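Local coordinates for protein L-threonine 3-dehydrogenase (Clostridioides difficile, PDB 7OL1) that probably catalyses the NAD-dependent oxidation of L-threonine at its hydroxyl-bearing C3, at residues 192-197 / 233-238; 186-191 / 260-265; 94-99 / 134-139; 29-34 / 60-65. All coordinates share one frame; numbering follows the deposited sequence.

Contact 1 (192-197 / 233-238); sequences GLISYV and MMYMPD
M233 opposite G192, M234 opposite L193 and Y235 opposite I194 form three successive parallel bridges, which join strands 184-194 and 232-235 in the large sheet of this Rossmann-type, extended short-chain dehydrogenase fold. At M233 the chain bends at chi2 (-79°), and its SD lies over the side-chain-less G192, 3.8 Å from G192 CA. The carbonyl of G192 receives the next amide, M234 N to G192 O being 2.9 Å, together with a CA-H of M233. M234 answers through its own carbonyl, which accepts I194 N at 3.1 Å (M234 O to I194 N) as well as a CA-H contact from L193. Its side chain runs alongside that of L193, pointing the same way, with M234 CB 3.8 Å from L193 CD2. Y235, the N-cap residue of helix 236-248, sends its ring past I194 CB and crosses Y196 at about a right angle. The hydroxyl meets the edge of the Y196 ring near its plane and is hydrogen-bonded to D327 farther along the chain, a bond that would limit how the phenol can turn. The ladder then runs into the helix: M236 N donates to I194 O at 2.8 Å. Beyond CG, the M236 side chain curls back through bends at chi2 (58°) and chi3 (70°), placing its CE methyl 3.8 Å from L193 CD1.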
# COMPACT_ATOMS: atom_id res chain seq x y z
N GLY A 192 16.31 -10.08 -8.53
CA GLY A 192 16.48 -11.29 -9.36
C GLY A 192 17.26 -12.34 -8.60
O GLY A 192 18.36 -12.03 -8.10
N LEU A 193 16.69 -13.53 -8.46
CA LEU A 193 17.40 -14.69 -7.91
C LEU A 193 17.75 -15.64 -9.05
O LEU A 193 16.94 -15.77 -10.04
CB LEU A 193 16.51 -15.35 -6.86
CG LEU A 193 16.18 -14.46 -5.66
CD1 LEU A 193 15.42 -15.23 -4.60
CD2 LEU A 193 17.44 -13.87 -5.07
N ILE A 194 18.96 -16.21 -8.93
CA ILE A 194 19.60 -17.21 -9.83
C ILE A 194 19.71 -18.51 -9.03
O ILE A 194 20.34 -18.46 -7.93
CB ILE A 194 21.02 -16.75 -10.26
CG1 ILE A 194 21.08 -15.29 -10.68
CG2 ILE A 194 21.58 -17.64 -11.36
CD1 ILE A 194 20.34 -15.02 -11.94
N SER A 195 19.12 -19.60 -9.54
CA SER A 195 19.31 -20.96 -8.96
C SER A 195 19.54 -22.01 -10.06
O SER A 195 19.23 -21.74 -11.24
CB SER A 195 18.19 -21.37 -8.05
OG SER A 195 17.16 -22.03 -8.76
N TYR A 196 20.07 -23.15 -9.63
CA TYR A 196 20.36 -24.32 -10.49
C TYR A 196 19.31 -25.41 -10.31
O TYR A 196 19.18 -26.23 -11.23
CB TYR A 196 21.75 -24.86 -10.17
CG TYR A 196 22.08 -25.05 -8.71
CD1 TYR A 196 21.77 -26.23 -8.06
CD2 TYR A 196 22.79 -24.09 -8.01
CE1 TYR A 196 22.13 -26.44 -6.74
CE2 TYR A 196 23.15 -24.28 -6.69
CZ TYR A 196 22.83 -25.47 -6.05
OH TYR A 196 23.19 -25.68 -4.74
N VAL A 197 18.58 -25.41 -9.18
CA VAL A 197 17.50 -26.38 -8.84
C VAL A 197 16.25 -26.09 -9.68
O VAL A 197 15.57 -27.05 -10.06
CB VAL A 197 17.14 -26.36 -7.34
CG1 VAL A 197 15.99 -27.31 -7.01
CG2 VAL A 197 18.34 -26.65 -6.45
N MET A 233 20.86 -8.61 -8.70
CA MET A 233 20.78 -10.08 -8.68
C MET A 233 21.42 -10.59 -7.40
O MET A 233 22.20 -9.84 -6.76
CB MET A 233 21.52 -10.70 -9.86
CG MET A 233 21.00 -10.25 -11.17
SD MET A 233 19.54 -11.11 -11.61
CE MET A 233 19.28 -10.41 -13.24
N MET A 234 21.08 -11.84 -7.06
CA MET A 234 21.63 -12.57 -5.90
C MET A 234 21.55 -14.08 -6.22
O MET A 234 20.60 -14.52 -6.90
CB MET A 234 20.84 -12.18 -4.65
CG MET A 234 21.45 -12.71 -3.38
SD MET A 234 20.71 -12.16 -1.81
CE MET A 234 20.45 -10.42 -2.16
N TYR A 235 22.58 -14.84 -5.84
CA TYR A 235 22.61 -16.32 -6.04
C TYR A 235 21.81 -16.96 -4.91
O TYR A 235 22.03 -16.61 -3.71
CB TYR A 235 24.04 -16.86 -5.96
CG TYR A 235 24.31 -18.21 -6.58
CD1 TYR A 235 23.59 -18.66 -7.68
CD2 TYR A 235 25.33 -19.03 -6.11
CE1 TYR A 235 23.87 -19.87 -8.29
CE2 TYR A 235 25.61 -20.25 -6.69
CZ TYR A 235 24.89 -20.66 -7.80
OH TYR A 235 25.16 -21.84 -8.42
N MET A 236 20.99 -17.96 -5.27
CA MET A 236 19.97 -18.48 -4.34
C MET A 236 20.56 -18.73 -2.94
O MET A 236 19.94 -18.33 -1.96
CB MET A 236 19.29 -19.73 -4.88
CG MET A 236 18.20 -20.22 -3.96
SD MET A 236 16.91 -18.99 -3.63
CE MET A 236 16.12 -18.92 -5.24
N PRO A 237 21.74 -19.37 -2.78
CA PRO A 237 22.28 -19.64 -1.45
C PRO A 237 22.44 -18.38 -0.60
O PRO A 237 22.12 -18.47 0.59
CB PRO A 237 23.64 -20.32 -1.64
CG PRO A 237 23.89 -20.27 -3.14
CD PRO A 237 22.58 -19.96 -3.83
N ASP A 238 22.90 -17.27 -1.20
CA ASP A 238 23.00 -15.94 -0.51
C ASP A 238 21.61 -15.54 0.05
O ASP A 238 21.50 -15.26 1.28
CB ASP A 238 23.53 -14.87 -1.46
CG ASP A 238 25.02 -14.96 -1.78
OD1 ASP A 238 25.76 -15.39 -0.84
OD2 ASP A 238 25.43 -14.57 -2.98

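Contact 2 (186-191 / 260-265); sequences RGVRFP and FNITAM
R189 and N261, paired across two parallel strands, meet through their side chains. The guanidinium uses NH1, whose donated bond to N261 OD1 is 2.9 Å long; the oxygen lies almost exactly in the guanidinium plane, while the nitrogen stands well above the plane of the amide, the two planes being turned 56° from each other. The arginine chain, extended from CG to NE, carries the charged group obliquely across N261 to reach this oxygen. Next to it the main chains pair: F260 N to G187 O is 3.0 Å, and R189 N to F260 O is 2.9 Å, both nearly straight at hydrogen. These bonds bracket the V188-F260 bridge and attach strand 260-261 in parallel to strand 184-194, a short addition to the Rossmann-type sheet. F260 turns the edge of its ring to G187 O. After the bridges the chains diverge, and I262 fills the angle between them: its CD1 lies 4.0 Å from V188 CB and 3.9 Å from F190 CE1, side by side with the phenylalanine, while I262 O comes 3.8 Å from P191 CD. Farther out, E171 forms a salt bridge with R189 NH2, and Q153 O takes a second bond from NH1, partners that together would restrict how the guanidinium can turn. Q153 OE1 also accepts N261 N. W313 meets F260 edge-to-face, and R158 of the second subunit packs against R189.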
# COMPACT_ATOMS: atom_id res chain seq x y z
N ARG A 186 9.07 -9.20 9.80
CA ARG A 186 10.35 -8.88 9.15
C ARG A 186 10.36 -9.36 7.70
O ARG A 186 9.67 -10.35 7.41
CB ARG A 186 11.51 -9.62 9.82
CG ARG A 186 11.68 -9.28 11.30
CD ARG A 186 12.81 -10.10 11.86
NE ARG A 186 12.78 -10.04 13.32
CZ ARG A 186 13.83 -10.28 14.12
NH1 ARG A 186 15.02 -10.61 13.63
NH2 ARG A 186 13.66 -10.18 15.42
N GLY A 187 11.19 -8.75 6.84
CA GLY A 187 11.26 -9.21 5.44
C GLY A 187 12.38 -8.58 4.66
O GLY A 187 13.00 -7.65 5.13
N VAL A 188 12.59 -9.06 3.45
CA VAL A 188 13.65 -8.54 2.56
C VAL A 188 13.00 -8.27 1.21
O VAL A 188 12.03 -8.95 0.90
CB VAL A 188 14.82 -9.52 2.45
CG1 VAL A 188 15.46 -9.77 3.80
CG2 VAL A 188 14.38 -10.82 1.80
N ARG A 189 13.51 -7.28 0.49
CA ARG A 189 13.21 -7.04 -0.93
C ARG A 189 14.24 -7.81 -1.74
O ARG A 189 15.36 -7.33 -1.92
CB ARG A 189 13.19 -5.55 -1.25
CG ARG A 189 12.44 -4.69 -0.24
CD ARG A 189 12.21 -3.30 -0.81
NE ARG A 189 11.40 -2.48 0.06
CZ ARG A 189 11.82 -1.47 0.80
NH1 ARG A 189 13.10 -1.09 0.78
NH2 ARG A 189 10.94 -0.80 1.52
N PHE A 190 13.88 -9.00 -2.19
CA PHE A 190 14.71 -9.79 -3.11
C PHE A 190 14.80 -9.10 -4.46
O PHE A 190 13.82 -8.61 -5.03
CB PHE A 190 14.17 -11.22 -3.28
CG PHE A 190 14.32 -12.06 -2.05
CD1 PHE A 190 15.57 -12.42 -1.59
CD2 PHE A 190 13.20 -12.48 -1.35
CE1 PHE A 190 15.71 -13.19 -0.45
CE2 PHE A 190 13.34 -13.25 -0.20
CZ PHE A 190 14.59 -13.62 0.24
N PRO A 191 16.01 -9.11 -5.02
CA PRO A 191 16.20 -8.85 -6.44
C PRO A 191 15.96 -10.12 -7.24
O PRO A 191 15.52 -11.09 -6.67
CB PRO A 191 17.70 -8.53 -6.49
CG PRO A 191 18.30 -9.44 -5.43
CD PRO A 191 17.27 -9.41 -4.32
N PHE A 260 13.76 -5.01 4.04
CA PHE A 260 15.15 -4.53 3.90
C PHE A 260 15.60 -4.75 2.47
O PHE A 260 15.49 -5.89 2.05
CB PHE A 260 16.10 -5.32 4.81
CG PHE A 260 16.07 -4.93 6.26
CD1 PHE A 260 16.89 -3.93 6.73
CD2 PHE A 260 15.31 -5.63 7.18
CE1 PHE A 260 16.91 -3.59 8.08
CE2 PHE A 260 15.32 -5.29 8.52
CZ PHE A 260 16.11 -4.26 8.97
N ASN A 261 16.12 -3.73 1.80
CA ASN A 261 16.90 -3.90 0.55
C ASN A 261 18.04 -4.87 0.82
O ASN A 261 18.75 -4.72 1.86
CB ASN A 261 17.58 -2.63 0.08
CG ASN A 261 16.64 -1.56 -0.39
OD1 ASN A 261 15.48 -1.83 -0.68
ND2 ASN A 261 17.17 -0.36 -0.48
N ILE A 262 18.24 -5.82 -0.09
CA ILE A 262 19.47 -6.64 -0.07
C ILE A 262 19.89 -6.80 -1.51
O ILE A 262 19.04 -6.66 -2.39
CB ILE A 262 19.28 -7.99 0.63
CG1 ILE A 262 18.20 -8.84 -0.03
CG2 ILE A 262 18.99 -7.82 2.10
CD1 ILE A 262 18.22 -10.29 0.44
N THR A 263 21.17 -7.03 -1.72
CA THR A 263 21.74 -7.27 -3.06
C THR A 263 23.17 -7.76 -2.88
O THR A 263 23.74 -7.60 -1.75
CB THR A 263 21.63 -6.03 -3.94
OG1 THR A 263 21.95 -6.44 -5.27
CG2 THR A 263 22.54 -4.93 -3.43
N ALA A 264 23.67 -8.40 -3.94
CA ALA A 264 25.02 -9.02 -4.01
C ALA A 264 25.77 -8.47 -5.23
O ALA A 264 27.00 -8.56 -5.22
CB ALA A 264 24.87 -10.51 -4.11
N MET A 265 25.03 -7.97 -6.23
CA MET A 265 25.58 -7.60 -7.56
C MET A 265 24.51 -6.86 -8.38
O MET A 265 23.33 -7.03 -8.07
CB MET A 265 26.15 -8.83 -8.30
CG MET A 265 25.23 -10.04 -8.47
SD MET A 265 26.05 -11.66 -8.89
CE MET A 265 26.72 -12.13 -7.30

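Contact 3 (94-99 / 134-139); sequences IHLASL and FTPSSI
I94 and F134 form a single parallel bridge in the interior of the main sheet, where strands 92-95 and 132-138 run side by side before parting. One hydrogen bond spans the two segments: H95 N donates to F134 O at 2.9 Å, with a bent angle of 136° at the hydrogen. Beside it I94 CG2 rests 4.0 Å from F134 CD1, and the two side chains slant across each other; helix 236-248 packs on both. With F134 CG anti to the backbone N (chi1 -175°), the ring runs forward beside its own chain, which brings CD1 level with I94 CG2. Past the bridge, H95 is the centre of an inverse gamma turn, closed by a weak L96 N to I94 O bond, which swings the first chain away. H95 O then faces P136 CD at 3.4 Å, a proline having no amide hydrogen to offer, and the pairing stops there. L96, leaving the sheet, still reaches back at about a right angle to the proline ring, with L96 CD2 3.9 Å from P136 CG. Helices 101-106 and 108-129 lie in the connection between the strands, giving the parallel beta-alpha-beta crossover of a Rossmann-type sheet.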
# COMPACT_ATOMS: atom_id res chain seq x y z
N ILE A 94 7.17 -18.68 7.68
CA ILE A 94 7.79 -18.05 6.50
C ILE A 94 6.72 -18.07 5.40
O ILE A 94 6.62 -19.07 4.64
CB ILE A 94 9.10 -18.75 6.13
CG1 ILE A 94 10.08 -18.72 7.31
CG2 ILE A 94 9.71 -18.15 4.87
CD1 ILE A 94 11.26 -19.63 7.13
N HIS A 95 5.98 -16.98 5.31
CA HIS A 95 4.86 -16.75 4.37
C HIS A 95 5.37 -16.42 2.97
O HIS A 95 5.22 -15.27 2.58
CB HIS A 95 3.95 -15.64 4.91
CG HIS A 95 2.67 -15.58 4.16
ND1 HIS A 95 1.88 -16.70 3.98
CD2 HIS A 95 2.05 -14.55 3.52
CE1 HIS A 95 0.83 -16.35 3.26
NE2 HIS A 95 0.90 -15.04 2.97
N LEU A 96 5.79 -17.42 2.18
CA LEU A 96 6.14 -17.21 0.75
C LEU A 96 4.93 -17.26 -0.19
O LEU A 96 5.07 -16.89 -1.36
CB LEU A 96 7.15 -18.26 0.26
CG LEU A 96 8.31 -18.61 1.17
CD1 LEU A 96 9.26 -19.56 0.44
CD2 LEU A 96 9.04 -17.37 1.62
N ALA A 97 3.77 -17.77 0.21
CA ALA A 97 2.64 -17.92 -0.75
C ALA A 97 2.42 -16.60 -1.47
O ALA A 97 2.28 -15.60 -0.78
CB ALA A 97 1.37 -18.33 -0.03
N SER A 98 2.34 -16.61 -2.80
CA SER A 98 1.92 -15.43 -3.61
C SER A 98 1.90 -15.76 -5.12
O SER A 98 2.54 -16.72 -5.56
CB SER A 98 2.84 -14.26 -3.35
OG SER A 98 4.18 -14.68 -3.53
N LEU A 99 1.22 -14.95 -5.90
CA LEU A 99 1.47 -14.84 -7.36
C LEU A 99 2.51 -13.73 -7.58
O LEU A 99 2.39 -12.66 -6.95
CB LEU A 99 0.14 -14.56 -8.06
CG LEU A 99 -0.99 -15.58 -7.80
CD1 LEU A 99 -1.99 -15.53 -8.94
CD2 LEU A 99 -0.49 -17.00 -7.62
N PHE A 134 7.83 -13.89 8.73
CA PHE A 134 8.65 -13.44 7.59
C PHE A 134 7.83 -13.44 6.31
O PHE A 134 7.39 -14.48 5.91
CB PHE A 134 9.87 -14.34 7.45
CG PHE A 134 10.82 -13.88 6.38
CD1 PHE A 134 10.60 -14.21 5.05
CD2 PHE A 134 11.91 -13.09 6.71
CE1 PHE A 134 11.47 -13.79 4.07
CE2 PHE A 134 12.77 -12.67 5.72
CZ PHE A 134 12.56 -13.02 4.41
N THR A 135 7.70 -12.29 5.66
CA THR A 135 7.14 -12.08 4.31
C THR A 135 8.22 -11.51 3.39
O THR A 135 8.77 -10.46 3.66
CB THR A 135 6.04 -11.03 4.34
OG1 THR A 135 5.43 -11.06 5.64
CG2 THR A 135 5.07 -11.20 3.19
N PRO A 136 8.51 -12.15 2.25
CA PRO A 136 9.40 -11.56 1.27
C PRO A 136 8.65 -10.48 0.49
O PRO A 136 7.48 -10.62 0.35
CB PRO A 136 9.76 -12.72 0.35
CG PRO A 136 8.58 -13.67 0.45
CD PRO A 136 7.98 -13.45 1.82
N SER A 137 9.37 -9.43 0.10
CA SER A 137 8.95 -8.31 -0.77
C SER A 137 9.88 -8.32 -1.97
O SER A 137 10.50 -9.36 -2.16
CB SER A 137 8.99 -7.01 -0.03
OG SER A 137 8.38 -5.99 -0.80
N SER A 138 9.96 -7.26 -2.77
CA SER A 138 10.63 -7.33 -4.10
C SER A 138 11.09 -5.93 -4.54
O SER A 138 10.41 -4.94 -4.18
CB SER A 138 9.67 -7.93 -5.14
OG SER A 138 10.27 -8.11 -6.43
N ILE A 139 12.12 -5.89 -5.39
CA ILE A 139 12.45 -4.69 -6.22
C ILE A 139 11.16 -4.17 -6.86
O ILE A 139 11.14 -2.96 -7.19
CB ILE A 139 13.51 -4.97 -7.30
CG1 ILE A 139 13.49 -6.44 -7.75
CG2 ILE A 139 14.87 -4.54 -6.81
CD1 ILE A 139 14.28 -6.75 -9.02

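Contact 4 (29-34 / 60-65); sequences GALGQI and EGNPVC
A30 and L31, the central pair of a type I turn from G29 to G32, face the bend at N62-C65 without any hydrogen bond between the backbones, and the nearest alpha carbons, L31 CA and V64 CA, are 7.4 Å apart. The turn is closed by G32 N bonding to G29 O, and G29 itself adopts a positive phi. L31 carries most of the contact, reaching over with both branches. Its CG lies anti to its own carbonyl carbon (chi1 -60°); CD1 continues the extended chain, and CD2, the branch turned off it, meets V64, 3.6 Å from V64 CB and only slightly farther from both valine methyls. The same methyl touches the N62 amide at about equal range from its carbon, oxygen and nitrogen, L31 CD2 to N62 CG being 3.9 Å. The other branch turns to the sulfur of C65, L31 CD1 to C65 SG measuring 4.1 Å. A30 adds its carbonyl, with A30 O 4.1 Å from V64 CG2. The receiving loop is shaped by its own polar bonds: N62 OD1 accepts V64 N at 3.3 Å on an in-plane lone pair, making an Asx turn, and R43 of helix 33-46 binds V64 O. G29 and G32 belong to the glycine-rich turn that in related Rossmann enzymes faces the dinucleotide, although this structure is of the apoenzyme. Contact across the two segments is thus essentially dispersive; it depends on fit rather than on bond direction, while hydrogen bonds act within each partner.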
# COMPACT_ATOMS: atom_id res chain seq x y z
N GLY A 29 3.76 -21.46 0.54
CA GLY A 29 4.34 -21.27 -0.80
C GLY A 29 5.62 -22.06 -0.98
O GLY A 29 6.50 -21.67 -1.78
N ALA A 30 5.72 -23.19 -0.32
CA ALA A 30 6.95 -24.00 -0.23
C ALA A 30 7.36 -24.57 -1.59
O ALA A 30 8.46 -25.11 -1.62
CB ALA A 30 6.79 -25.10 0.78
N LEU A 31 6.56 -24.52 -2.65
CA LEU A 31 6.98 -25.15 -3.94
C LEU A 31 7.36 -24.10 -5.00
O LEU A 31 7.80 -24.49 -6.11
CB LEU A 31 5.87 -26.08 -4.45
CG LEU A 31 5.50 -27.23 -3.52
CD1 LEU A 31 4.53 -28.16 -4.22
CD2 LEU A 31 6.71 -28.01 -3.02
N GLY A 32 7.23 -22.81 -4.68
CA GLY A 32 7.81 -21.70 -5.48
C GLY A 32 9.32 -21.83 -5.58
O GLY A 32 9.87 -22.78 -4.98
N GLN A 33 9.97 -20.90 -6.28
CA GLN A 33 11.43 -20.93 -6.58
C GLN A 33 12.24 -20.96 -5.28
O GLN A 33 13.15 -21.82 -5.16
CB GLN A 33 11.80 -19.72 -7.44
CG GLN A 33 13.22 -19.77 -7.99
CD GLN A 33 13.81 -18.41 -8.32
OE1 GLN A 33 14.92 -18.33 -8.85
NE2 GLN A 33 13.10 -17.34 -8.01
N ILE A 34 11.92 -20.05 -4.36
CA ILE A 34 12.58 -19.87 -3.03
C ILE A 34 12.21 -21.05 -2.11
O ILE A 34 13.13 -21.66 -1.52
CB ILE A 34 12.14 -18.54 -2.38
CG1 ILE A 34 12.31 -17.34 -3.33
CG2 ILE A 34 12.80 -18.34 -1.01
CD1 ILE A 34 12.03 -15.99 -2.70
N GLU A 60 4.12 -33.05 -9.12
CA GLU A 60 4.53 -34.44 -9.46
C GLU A 60 5.72 -34.90 -8.60
O GLU A 60 5.49 -35.60 -7.58
CB GLU A 60 4.84 -34.51 -10.96
CG GLU A 60 3.61 -34.37 -11.85
CD GLU A 60 3.71 -33.41 -13.02
OE1 GLU A 60 4.75 -32.73 -13.15
OE2 GLU A 60 2.74 -33.32 -13.80
N GLY A 61 6.94 -34.50 -9.00
CA GLY A 61 8.21 -34.97 -8.44
C GLY A 61 9.09 -33.82 -8.01
O GLY A 61 10.29 -33.81 -8.35
N ASN A 62 8.52 -32.86 -7.28
CA ASN A 62 9.31 -31.88 -6.49
C ASN A 62 10.01 -32.66 -5.38
O ASN A 62 9.40 -33.54 -4.76
CB ASN A 62 8.43 -30.76 -5.95
CG ASN A 62 9.19 -29.49 -5.60
OD1 ASN A 62 10.01 -29.46 -4.69
ND2 ASN A 62 8.90 -28.42 -6.31
N PRO A 63 11.32 -32.40 -5.12
CA PRO A 63 12.01 -33.00 -3.97
C PRO A 63 11.19 -32.90 -2.68
O PRO A 63 11.03 -33.90 -2.01
CB PRO A 63 13.32 -32.19 -3.82
CG PRO A 63 13.23 -31.07 -4.87
CD PRO A 63 12.21 -31.53 -5.90
N VAL A 64 10.67 -31.70 -2.41
CA VAL A 64 9.97 -31.32 -1.15
C VAL A 64 8.97 -32.41 -0.80
O VAL A 64 9.11 -33.02 0.29
CB VAL A 64 9.22 -29.97 -1.27
CG1 VAL A 64 8.49 -29.66 0.02
CG2 VAL A 64 10.13 -28.82 -1.65
N CYS A 65 8.03 -32.64 -1.72
CA CYS A 65 6.78 -33.44 -1.58
C CYS A 65 7.08 -34.89 -1.18
O CYS A 65 6.15 -35.54 -0.69
CB CYS A 65 6.00 -33.47 -2.88
SG CYS A 65 4.86 -32.07 -3.01

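Overall arrangement
Contacts 1, 2 and 3 are core contacts of one sheet: contacts 1 and 2 are ladders of several backbone bonds, contact 3 a single bridge with one bond. Contact 4, whose centre lies about 14 Å from that of the chain, is more peripheral though still largely buried, and joins two turns by packing without a hydrogen bond across it. Contacts 1 and 2 share strand 184-194, and contact 3 lies on the neighbouring strand, joined to contact 2 by probable bonds such as V188 O to S137 N. Only contact 2 adds a charged side-chain bond across its segments and reaches the second subunit. I34 touches L193, F190 and L96, so the start of helix 33-46 packs against the sheet and the loop that follows strand 92-95.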